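Local coordinates for ribokinase (PDB 6CW5), which probably phosphorylates D-ribose at O-5 with ATP and magnesium, giving D-ribose 5-phosphate and ADP, at residues 12-22 / 137-148; 149-160 / 180-189. All blocks are in the same frame, centred on the assembly; numbering follows the deposited sequence. Where two conformers were deposited one is given.

Contact 1: residues 12-22 / 137-148; sequences SSRCLVRGSVN and TYTHLLVQNEVP. With GOL (glycerol), chain B.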
loop_
_atom_site.group_PDB
_atom_site.type_symbol
_atom_site.label_atom_id
_atom_site.label_comp_id
_atom_site.label_asym_id
_atom_site.label_seq_id
_atom_site.Cartn_x
_atom_site.Cartn_y
_atom_site.Cartn_z
ATOM N N SER A 12 12.437 -7.616 24.775
ATOM C CA SER A 12 12.469 -6.193 25.097
ATOM C C SER A 12 11.588 -5.383 24.149
ATOM O O SER A 12 11.707 -5.481 22.925
ATOM C CB SER A 12 13.899 -5.665 25.052
ATOM O OG SER A 12 14.442 -5.600 26.360
ATOM N N SER A 13 10.729 -4.549 24.710
ATOM C CA SER A 13 9.673 -3.948 23.907
ATOM C C SER A 13 10.174 -2.773 23.075
ATOM O O SER A 13 10.943 -1.935 23.547
ATOM C CB SER A 13 8.524 -3.502 24.809
ATOM O OG SER A 13 7.988 -4.612 25.505
ATOM N N ARG A 14 9.724 -2.719 21.821
ATOM C CA ARG A 14 10.067 -1.620 20.931
ATOM C C ARG A 14 8.896 -1.405 19.989
ATOM O O ARG A 14 8.362 -2.366 19.428
ATOM C CB ARG A 14 11.361 -1.900 20.145
ATOM C CG ARG A 14 11.824 -0.702 19.287
ATOM C CD ARG A 14 13.260 -0.860 18.782
ATOM N NE ARG A 14 14.215 -0.861 19.886
ATOM C CZ ARG A 14 14.948 0.188 20.259
ATOM N NH1 ARG A 14 14.863 1.348 19.612
ATOM N NH2 ARG A 14 15.778 0.072 21.283
ATOM N N CYS A 15 8.486 -0.145 19.840
ATOM C CA CYS A 15 7.315 0.211 19.053
ATOM C C CYS A 15 7.727 0.846 17.738
ATOM O O CYS A 15 8.564 1.750 17.713
ATOM C CB CYS A 15 6.424 1.185 19.819
ATOM S SG CYS A 15 4.924 1.619 18.928
ATOM N N LEU A 16 7.115 0.404 16.652
ATOM C CA LEU A 16 7.231 1.108 15.386
ATOM C C LEU A 16 5.934 1.865 15.159
ATOM O O LEU A 16 4.845 1.270 15.254
ATOM C CB LEU A 16 7.473 0.142 14.230
ATOM C CG LEU A 16 7.512 0.766 12.832
ATOM C CD1 LEU A 16 8.701 1.711 12.640
ATOM C CD2 LEU A 16 7.570 -0.393 11.843
ATOM N N VAL A 17 6.046 3.167 14.934
ATOM C CA VAL A 17 4.916 3.994 14.498
ATOM C C VAL A 17 5.051 4.181 13.001
ATOM O O VAL A 17 6.005 4.803 12.525
ATOM C CB VAL A 17 4.875 5.352 15.217
ATOM C CG1 VAL A 17 3.627 6.161 14.779
ATOM C CG2 VAL A 17 4.911 5.160 16.744
ATOM N N ARG A 18 4.104 3.644 12.239
ATOM C CA ARG A 18 4.070 3.885 10.805
ATOM C C ARG A 18 2.974 4.922 10.607
ATOM O O ARG A 18 1.785 4.613 10.765
ATOM C CB ARG A 18 3.792 2.605 10.026
ATOM C CG ARG A 18 3.528 2.811 8.534
ATOM C CD ARG A 18 4.718 3.380 7.756
ATOM N NE ARG A 18 4.311 3.643 6.370
ATOM C CZ ARG A 18 4.157 4.863 5.860
ATOM N NH1 ARG A 18 4.474 5.940 6.579
ATOM N NH2 ARG A 18 3.721 5.002 4.611
ATOM N N GLY A 19 3.359 6.164 10.330
ATOM C CA GLY A 19 2.325 7.188 10.328
ATOM C C GLY A 19 2.850 8.539 9.903
ATOM O O GLY A 19 3.928 8.666 9.332
ATOM N N SER A 20 2.059 9.546 10.197
ATOM C CA SER A 20 2.202 10.864 9.589
ATOM C C SER A 20 2.994 11.819 10.464
ATOM O O SER A 20 3.040 11.684 11.689
ATOM C CB SER A 20 0.800 11.441 9.365
ATOM O OG SER A 20 0.107 11.470 10.610
ATOM N N VAL A 21 3.542 12.852 9.808
ATOM C CA VAL A 21 4.102 14.036 10.443
ATOM C C VAL A 21 3.441 15.237 9.798
ATOM O O VAL A 21 3.427 15.345 8.569
ATOM C CB VAL A 21 5.624 14.111 10.259
ATOM C CG1 VAL A 21 6.203 15.374 10.924
ATOM C CG2 VAL A 21 6.263 12.843 10.821
ATOM N N ASN A 22 2.883 16.129 10.619
ATOM C CA ASN A 22 2.226 17.331 10.127
ATOM C C ASN A 22 2.847 18.558 10.761
ATOM O O ASN A 22 3.262 18.542 11.925
ATOM C CB ASN A 22 0.731 17.373 10.469
ATOM C CG ASN A 22 -0.073 16.329 9.722
ATOM O OD1 ASN A 22 0.276 15.926 8.622
ATOM N ND2 ASN A 22 -1.170 15.938 10.303
ATOM N N THR A 137 12.785 -6.089 14.804
ATOM C CA THR A 137 13.184 -5.532 16.095
ATOM C C THR A 137 12.001 -5.061 16.930
ATOM O O THR A 137 12.198 -4.615 18.067
ATOM C CB THR A 137 14.160 -4.366 15.904
ATOM O OG1 THR A 137 13.508 -3.290 15.224
ATOM C CG2 THR A 137 15.371 -4.796 15.085
ATOM N N TYR A 138 10.783 -5.149 16.413
ATOM C CA TYR A 138 9.627 -4.523 17.046
ATOM C C TYR A 138 8.710 -5.547 17.698
ATOM O O TYR A 138 8.506 -6.641 17.165
ATOM C CB TYR A 138 8.830 -3.717 16.024
ATOM C CG TYR A 138 9.687 -2.661 15.393
ATOM C CD1 TYR A 138 10.105 -1.552 16.131
ATOM C CD2 TYR A 138 10.119 -2.785 14.078
ATOM C CE1 TYR A 138 10.897 -0.578 15.558
ATOM C CE2 TYR A 138 10.916 -1.808 13.492
ATOM C CZ TYR A 138 11.303 -0.718 14.244
ATOM O OH TYR A 138 12.102 0.240 13.683
ATOM N N THR A 139 8.155 -5.171 18.854
ATOM C CA THR A 139 7.109 -5.925 19.519
ATOM C C THR A 139 5.742 -5.274 19.362
ATOM O O THR A 139 4.722 -5.952 19.550
ATOM C CB THR A 139 7.421 -6.067 21.020
ATOM O OG1 THR A 139 7.607 -4.763 21.595
ATOM C CG2 THR A 139 8.683 -6.909 21.249
ATOM N N HIS A 140 5.698 -3.978 19.042
ATOM C CA HIS A 140 4.445 -3.230 18.968
ATOM C C HIS A 140 4.430 -2.394 17.700
ATOM O O HIS A 140 5.466 -1.852 17.301
ATOM C CB HIS A 140 4.273 -2.315 20.208
ATOM C CG HIS A 140 4.016 -3.082 21.469
ATOM N ND1 HIS A 140 4.975 -3.879 22.061
ATOM C CD2 HIS A 140 2.893 -3.232 22.207
ATOM C CE1 HIS A 140 4.460 -4.457 23.131
ATOM N NE2 HIS A 140 3.199 -4.092 23.236
ATOM N N LEU A 141 3.247 -2.276 17.089
ATOM C CA LEU A 141 3.019 -1.429 15.926
ATOM C C LEU A 141 1.888 -0.468 16.233
ATOM O O LEU A 141 0.844 -0.875 16.758
ATOM C CB LEU A 141 2.677 -2.253 14.685
ATOM C CG LEU A 141 2.219 -1.465 13.451
ATOM C CD1 LEU A 141 3.429 -0.753 12.752
ATOM C CD2 LEU A 141 1.488 -2.408 12.473
ATOM N N LEU A 142 2.084 0.801 15.895
ATOM C CA LEU A 142 1.038 1.812 16.023
ATOM C C LEU A 142 0.777 2.418 14.654
ATOM O O LEU A 142 1.715 2.865 13.990
ATOM C CB LEU A 142 1.497 2.879 17.012
ATOM C CG LEU A 142 0.601 3.969 17.533
ATOM C CD1 LEU A 142 -0.776 3.414 17.950
ATOM C CD2 LEU A 142 1.323 4.581 18.717
ATOM N N VAL A 143 -0.493 2.437 14.228
ATOM C CA VAL A 143 -0.874 2.941 12.914
ATOM C C VAL A 143 -2.123 3.797 13.070
ATOM O O VAL A 143 -2.886 3.656 14.023
ATOM C CB VAL A 143 -1.128 1.831 11.860
ATOM C CG1 VAL A 143 0.216 1.307 11.272
ATOM C CG2 VAL A 143 -1.945 0.677 12.455
ATOM N N GLN A 144 -2.294 4.727 12.137
ATOM C CA GLN A 144 -3.485 5.576 12.108
ATOM C C GLN A 144 -3.947 5.609 10.673
ATOM O O GLN A 144 -3.813 4.601 9.982
ATOM C CB GLN A 144 -3.192 6.986 12.629
ATOM C CG GLN A 144 -2.393 6.970 13.963
ATOM C CD GLN A 144 -0.894 6.921 13.716
ATOM O OE1 GLN A 144 -0.418 7.333 12.647
ATOM N NE2 GLN A 144 -0.135 6.408 14.701
ATOM N N ASN A 145 -4.446 6.755 10.188
ATOM C CA ASN A 145 -4.906 6.738 8.803
ATOM C C ASN A 145 -4.523 8.014 8.067
ATOM O O ASN A 145 -5.263 8.458 7.188
ATOM C CB ASN A 145 -6.433 6.527 8.709
ATOM C CG ASN A 145 -6.900 6.176 7.284
ATOM O OD1 ASN A 145 -6.231 5.416 6.573
ATOM N ND2 ASN A 145 -8.054 6.734 6.859
ATOM N N GLU A 146 -3.375 8.602 8.385
ATOM C CA GLU A 146 -2.940 9.817 7.694
ATOM C C GLU A 146 -1.855 9.551 6.662
ATOM O O GLU A 146 -1.223 10.508 6.192
ATOM C CB GLU A 146 -2.442 10.870 8.695
ATOM C CG GLU A 146 -3.572 11.445 9.553
ATOM C CD GLU A 146 -3.159 12.590 10.477
ATOM O OE1 GLU A 146 -1.958 12.723 10.828
ATOM O OE2 GLU A 146 -4.080 13.339 10.897
ATOM N N VAL A 147 -1.594 8.283 6.341
ATOM C CA VAL A 147 -0.691 7.876 5.267
ATOM C C VAL A 147 -1.493 6.978 4.335
ATOM O O VAL A 147 -2.662 6.678 4.657
ATOM C CB VAL A 147 0.570 7.189 5.833
ATOM C CG1 VAL A 147 1.212 8.125 6.856
ATOM C CG2 VAL A 147 0.223 5.816 6.481
ATOM N N PRO A 148 -0.946 6.531 3.182
ATOM C CA PRO A 148 -1.775 5.773 2.239
ATOM C C PRO A 148 -2.277 4.517 2.909
ATOM O O PRO A 148 -1.512 3.822 3.581
ATOM C CB PRO A 148 -0.812 5.421 1.090
ATOM C CG PRO A 148 0.206 6.553 1.128
ATOM C CD PRO A 148 0.390 6.826 2.606
HETATM C C1 GOL B . -2.719 16.514 15.067
HETATM O O1 GOL B . -1.584 17.296 15.537
HETATM C C2 GOL B . -3.002 17.008 13.629
HETATM O O2 GOL B . -1.848 17.037 12.859
HETATM C C3 GOL B . -4.097 16.112 13.018
HETATM O O3 GOL B . -3.545 14.798 12.975
HETATM O O HOH W 1 13.246 -6.181 20.058
HETATM O O HOH W 2 -0.766 4.755 9.728
#
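The parallel pairing of strands 15-18 and 140-143, two central neighbours in the large sheet of the ribokinase fold, runs at its C-terminal end into the predicted sugar site. Backbone bonds alternate along the pair: L16 N donates to H140 O, L142 N returns to L16 O, and R18 N reaches L142 O. Before the ladder, R14 O takes two bonds, from T139 N at 2.9 Å and H140 N at 3.1 Å, while R14 N gives its hydrogen to T139 OG1. That hydroxyl also pairs with H140 ND1, so one oxygen serves both backbone and ring. L16 CB stands 3.6 Å from the centroid of the Y138 ring, 8° off the normal. With CG anti to the backbone N (chi1 176°), the methyls are carried on across the ring, L16 CD1 toward CZ and OH, L16 CD2 toward the CD2-CE2 side. C15, V17, H140 and L142 project to the other face of the sheet, where helices 51-61 and 279-292 pack. Past the strands, water 2 joins R18 O to Q144 N, and V147 CG2 lies 4.0 Å above the plane of the R18 guanidinium, offset toward its rim; NH1 and NH2 bond to D69 O and S151 OG. In the pocket predicted to take the sugar, S20 OG comes too close to E146 OE1 for its geometry to be trusted; K51 N donates to E146 OE1. A glycerol, probably from the crystallisation liquor, donates from O3 to E146 OE2 at 2.6 Å, and N22 ND2 points almost straight at its O2, 2.9 Å away at 178°.

Contact 2: residues 149-160 / 180-189; sequences LSSTLAYLTAAG and QLREFPWKHL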
loop_
_atom_site.group_PDB
_atom_site.type_symbol
_atom_site.label_atom_id
_atom_site.label_comp_id
_atom_site.label_asym_id
_atom_site.label_seq_id
_atom_site.Cartn_x
_atom_site.Cartn_y
_atom_site.Cartn_z
ATOM N N LEU A 149 -3.568 4.223 2.717
ATOM C CA LEU A 149 -4.140 3.090 3.448
ATOM C C LEU A 149 -3.434 1.791 3.088
ATOM O O LEU A 149 -3.265 0.914 3.939
ATOM C CB LEU A 149 -5.635 2.967 3.168
ATOM C CG LEU A 149 -6.367 1.793 3.869
ATOM C CD1 LEU A 149 -6.209 1.876 5.389
ATOM C CD2 LEU A 149 -7.881 1.790 3.441
ATOM N N SER A 150 -3.032 1.628 1.818
ATOM C CA SER A 150 -2.363 0.391 1.452
ATOM C C SER A 150 -1.107 0.180 2.287
ATOM O O SER A 150 -0.736 -0.973 2.572
ATOM C CB SER A 150 -2.019 0.361 -0.042
ATOM O OG SER A 150 -1.057 1.343 -0.385
ATOM N N SER A 151 -0.434 1.266 2.670
ATOM C CA SER A 151 0.789 1.131 3.473
ATOM C C SER A 151 0.442 0.725 4.899
ATOM O O SER A 151 1.021 -0.222 5.448
ATOM C CB SER A 151 1.590 2.441 3.423
ATOM O OG SER A 151 2.864 2.318 4.070
ATOM N N THR A 152 -0.547 1.389 5.502
ATOM C CA THR A 152 -1.036 0.942 6.803
ATOM C C THR A 152 -1.454 -0.534 6.758
ATOM O O THR A 152 -1.090 -1.320 7.639
ATOM C CB THR A 152 -2.192 1.834 7.248
ATOM O OG1 THR A 152 -1.713 3.170 7.485
ATOM C CG2 THR A 152 -2.875 1.275 8.528
ATOM N N LEU A 153 -2.213 -0.936 5.727
ATOM C CA LEU A 153 -2.626 -2.342 5.624
ATOM C C LEU A 153 -1.416 -3.276 5.554
ATOM O O LEU A 153 -1.414 -4.364 6.157
ATOM C CB LEU A 153 -3.488 -2.536 4.375
ATOM C CG LEU A 153 -4.828 -1.791 4.438
ATOM C CD1 LEU A 153 -5.448 -1.841 3.060
ATOM C CD2 LEU A 153 -5.743 -2.496 5.437
ATOM N N ALA A 154 -0.408 -2.894 4.767
ATOM C CA ALA A 154 0.769 -3.747 4.609
ATOM C C ALA A 154 1.492 -3.940 5.939
ATOM O O ALA A 154 1.893 -5.064 6.282
ATOM C CB ALA A 154 1.705 -3.138 3.552
ATOM N N TYR A 155 1.679 -2.857 6.700
ATOM C CA TYR A 155 2.398 -2.985 7.969
ATOM C C TYR A 155 1.588 -3.781 8.988
ATOM O O TYR A 155 2.137 -4.631 9.707
ATOM C CB TYR A 155 2.716 -1.609 8.545
ATOM C CG TYR A 155 3.910 -0.936 7.902
ATOM C CD1 TYR A 155 3.894 -0.577 6.560
ATOM C CD2 TYR A 155 5.059 -0.676 8.641
ATOM C CE1 TYR A 155 5.013 0.059 5.986
ATOM C CE2 TYR A 155 6.156 -0.047 8.085
ATOM C CZ TYR A 155 6.125 0.317 6.751
ATOM O OH TYR A 155 7.235 0.932 6.185
ATOM N N LEU A 156 0.284 -3.522 9.065
ATOM C CA LEU A 156 -0.562 -4.303 9.985
ATOM C C LEU A 156 -0.554 -5.778 9.627
ATOM O O LEU A 156 -0.475 -6.655 10.512
ATOM C CB LEU A 156 -1.998 -3.765 9.961
ATOM C CG LEU A 156 -3.026 -4.597 10.754
ATOM C CD1 LEU A 156 -2.669 -4.557 12.221
ATOM C CD2 LEU A 156 -4.420 -4.015 10.534
ATOM N N THR A 157 -0.633 -6.089 8.337
ATOM C CA THR A 157 -0.615 -7.497 7.923
ATOM C C THR A 157 0.708 -8.150 8.277
ATOM O O THR A 157 0.745 -9.290 8.781
ATOM C CB THR A 157 -0.888 -7.574 6.419
ATOM O OG1 THR A 157 -2.191 -7.009 6.166
ATOM C CG2 THR A 157 -0.872 -9.033 5.947
ATOM N N ALA A 158 1.813 -7.443 8.039
ATOM C CA ALA A 158 3.117 -7.983 8.405
ATOM C C ALA A 158 3.221 -8.194 9.911
ATOM O O ALA A 158 3.858 -9.159 10.379
ATOM C CB ALA A 158 4.226 -7.035 7.925
ATOM N N ALA A 159 2.629 -7.283 10.682
ATOM C CA ALA A 159 2.643 -7.401 12.132
ATOM C C ALA A 159 1.858 -8.630 12.571
ATOM O O ALA A 159 2.319 -9.412 13.417
ATOM C CB ALA A 159 2.066 -6.122 12.758
ATOM N N GLY A 160 0.680 -8.833 11.980
ATOM C CA GLY A 160 -0.162 -9.941 12.399
ATOM C C GLY A 160 0.370 -11.271 11.948
ATOM O O GLY A 160 0.109 -12.295 12.588
ATOM N N GLN A 180 -13.986 0.535 3.106
ATOM C CA GLN A 180 -12.665 0.229 3.643
ATOM C C GLN A 180 -12.760 -0.401 5.027
ATOM O O GLN A 180 -12.019 -1.333 5.338
ATOM C CB GLN A 180 -11.828 1.502 3.705
ATOM C CG GLN A 180 -11.390 1.968 2.328
ATOM C CD GLN A 180 -10.819 3.370 2.340
ATOM O OE1 GLN A 180 -10.905 4.105 3.344
ATOM N NE2 GLN A 180 -10.205 3.749 1.223
ATOM N N LEU A 181 -13.640 0.118 5.888
ATOM C CA LEU A 181 -13.815 -0.486 7.208
ATOM C C LEU A 181 -14.287 -1.931 7.084
ATOM O O LEU A 181 -13.777 -2.826 7.776
ATOM C CB LEU A 181 -14.815 0.337 8.045
ATOM C CG LEU A 181 -14.341 1.759 8.377
ATOM C CD1 LEU A 181 -15.558 2.532 8.936
ATOM C CD2 LEU A 181 -13.211 1.689 9.416
ATOM N N ARG A 182 -15.239 -2.190 6.188
ATOM C CA ARG A 182 -15.753 -3.551 6.058
ATOM C C ARG A 182 -14.729 -4.526 5.510
ATOM O O ARG A 182 -14.852 -5.739 5.752
ATOM C CB ARG A 182 -16.991 -3.578 5.156
ATOM C CG ARG A 182 -18.186 -2.893 5.768
ATOM C CD ARG A 182 -19.428 -3.047 4.873
ATOM N NE ARG A 182 -19.382 -2.233 3.657
ATOM C CZ ARG A 182 -19.940 -1.029 3.554
ATOM N NH1 ARG A 182 -20.555 -0.473 4.600
ATOM N NH2 ARG A 182 -19.871 -0.372 2.409
ATOM N N GLU A 183 -13.709 -4.037 4.812
ATOM C CA GLU A 183 -12.714 -4.921 4.203
ATOM C C GLU A 183 -11.409 -4.947 4.979
ATOM O O GLU A 183 -10.482 -5.659 4.584
ATOM C CB GLU A 183 -12.448 -4.466 2.759
ATOM C CG GLU A 183 -13.662 -4.749 1.856
ATOM C CD GLU A 183 -13.745 -3.836 0.653
ATOM O OE1 GLU A 183 -12.679 -3.409 0.161
ATOM O OE2 GLU A 183 -14.887 -3.541 0.218
ATOM N N PHE A 184 -11.322 -4.156 6.041
ATOM C CA PHE A 184 -10.099 -4.036 6.823
ATOM C C PHE A 184 -9.763 -5.357 7.514
ATOM O O PHE A 184 -10.665 -6.085 7.964
ATOM C CB PHE A 184 -10.299 -2.898 7.823
ATOM C CG PHE A 184 -9.040 -2.386 8.455
ATOM C CD1 PHE A 184 -8.315 -1.353 7.857
ATOM C CD2 PHE A 184 -8.621 -2.888 9.676
ATOM C CE1 PHE A 184 -7.164 -0.855 8.449
ATOM C CE2 PHE A 184 -7.468 -2.380 10.298
ATOM C CZ PHE A 184 -6.741 -1.372 9.675
ATOM N N PRO A 185 -8.468 -5.734 7.576
ATOM C CA PRO A 185 -8.080 -7.036 8.151
ATOM C C PRO A 185 -8.051 -6.986 9.676
ATOM O O PRO A 185 -7.009 -7.045 10.310
ATOM C CB PRO A 185 -6.695 -7.267 7.539
ATOM C CG PRO A 185 -6.133 -5.863 7.448
ATOM C CD PRO A 185 -7.314 -5.008 7.006
ATOM N N TRP A 186 -9.239 -6.842 10.276
ATOM C CA TRP A 186 -9.353 -6.749 11.728
ATOM C C TRP A 186 -8.709 -7.926 12.439
ATOM O O TRP A 186 -8.280 -7.784 13.590
ATOM C CB TRP A 186 -10.827 -6.670 12.125
ATOM C CG TRP A 186 -11.462 -5.443 11.517
ATOM C CD1 TRP A 186 -12.374 -5.419 10.501
ATOM C CD2 TRP A 186 -11.203 -4.076 11.866
ATOM N NE1 TRP A 186 -12.705 -4.119 10.204
ATOM C CE2 TRP A 186 -12.009 -3.274 11.028
ATOM C CE3 TRP A 186 -10.380 -3.448 12.813
ATOM C CZ2 TRP A 186 -12.017 -1.865 11.098
ATOM C CZ3 TRP A 186 -10.394 -2.051 12.891
ATOM C CH2 TRP A 186 -11.204 -1.276 12.029
ATOM N N LYS A 187 -8.671 -9.097 11.805
ATOM C CA LYS A 187 -8.115 -10.246 12.511
ATOM C C LYS A 187 -6.661 -10.042 12.905
ATOM O O LYS A 187 -6.195 -10.724 13.822
ATOM C CB LYS A 187 -8.243 -11.524 11.678
ATOM C CG LYS A 187 -7.495 -11.483 10.363
ATOM C CD LYS A 187 -7.698 -12.745 9.566
ATOM C CE LYS A 187 -7.048 -12.627 8.201
ATOM N NZ LYS A 187 -7.238 -13.875 7.415
ATOM N N HIS A 188 -5.925 -9.138 12.239
ATOM C CA HIS A 188 -4.513 -8.898 12.556
ATOM C C HIS A 188 -4.310 -7.881 13.659
ATOM O O HIS A 188 -3.178 -7.705 14.127
ATOM C CB HIS A 188 -3.757 -8.396 11.306
ATOM C CG HIS A 188 -3.696 -9.411 10.213
ATOM N ND1 HIS A 188 -3.408 -10.737 10.458
ATOM C CD2 HIS A 188 -3.893 -9.306 8.876
ATOM C CE1 HIS A 188 -3.425 -11.404 9.317
ATOM N NE2 HIS A 188 -3.709 -10.557 8.343
ATOM N N LEU A 189 -5.368 -7.211 14.086
ATOM C CA LEU A 189 -5.251 -6.050 14.955
ATOM C C LEU A 189 -5.406 -6.449 16.416
ATOM O O LEU A 189 -6.383 -7.112 16.781
ATOM C CB LEU A 189 -6.321 -5.022 14.592
ATOM C CG LEU A 189 -6.232 -3.758 15.405
ATOM C CD1 LEU A 189 -4.944 -3.020 15.044
ATOM C CD2 LEU A 189 -7.474 -2.904 15.062
HETATM O O HOH W 3 -3.319 -12.495 12.528
#
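L156 of helix 149-161 meets the chain of 180-189 with nearly its whole side chain. Its CB leads to CG, placed anti to the backbone N (chi1 173°) and lying 3.9 Å from H188 CB. There the side chain forks. L156 CD1 goes to H188 O and to L189 CD1, the latter 3.9 Å off. L156 CD2 crosses to the F184 ring, 3.5 Å from F184 CE2 and nearly as close to CZ. One turn earlier, L153 CD2 approaches the CD1-CE1 side of that ring and presses on P185 CD at 3.4 Å, tighter than usual for two carbons. P185, the centre of an inverse gamma turn, sets its CD over the rim of the F184 face. L149 CD1 comes to the ring edge near its plane, and L149 CD2 slides along Q180, reaching CD at 3.5 Å; the Q180 amide is held by T177 N and by T130 O of the second subunit. Toward the end of the helix, the H188 ring meets T157 CA and G160 CA obliquely, CD2 toward the first and ND1 toward the second, with a water in its plane at ND1. T157 OG1 donates to L153 O. F184 is further stacked on F170 of strand 167-170. Without a direct hydrogen bond, the contact is apolar packing of a sheet-flanking helix against the end of helix 178-183 and the turn that leads into strand 191-195, as expected of the alpha/beta Rossmann-like layering in PfkB-family kinases.

How the contacts relate
From the N terminus, the chain forms strand 15-18, visits the small sheet, adds strands 66-73 and 93-96 to the large sheet, goes back to the small sheet, and returns at 140-143, where contact 1 closes a loop with 114 residues between its segments. Helix 149-161 follows after a short loop and, after strand 167-170, contact 2 closes a much shorter loop of 19 residues. The two are in series and neither encloses the other. They nevertheless touch: R18 CD packs on Y155 CZ at 3.5 Å, and V147 packs on T152. Helix 149-161 thus bridges them, tying the central strands to the 180-189 segment that leads into strand 191-195.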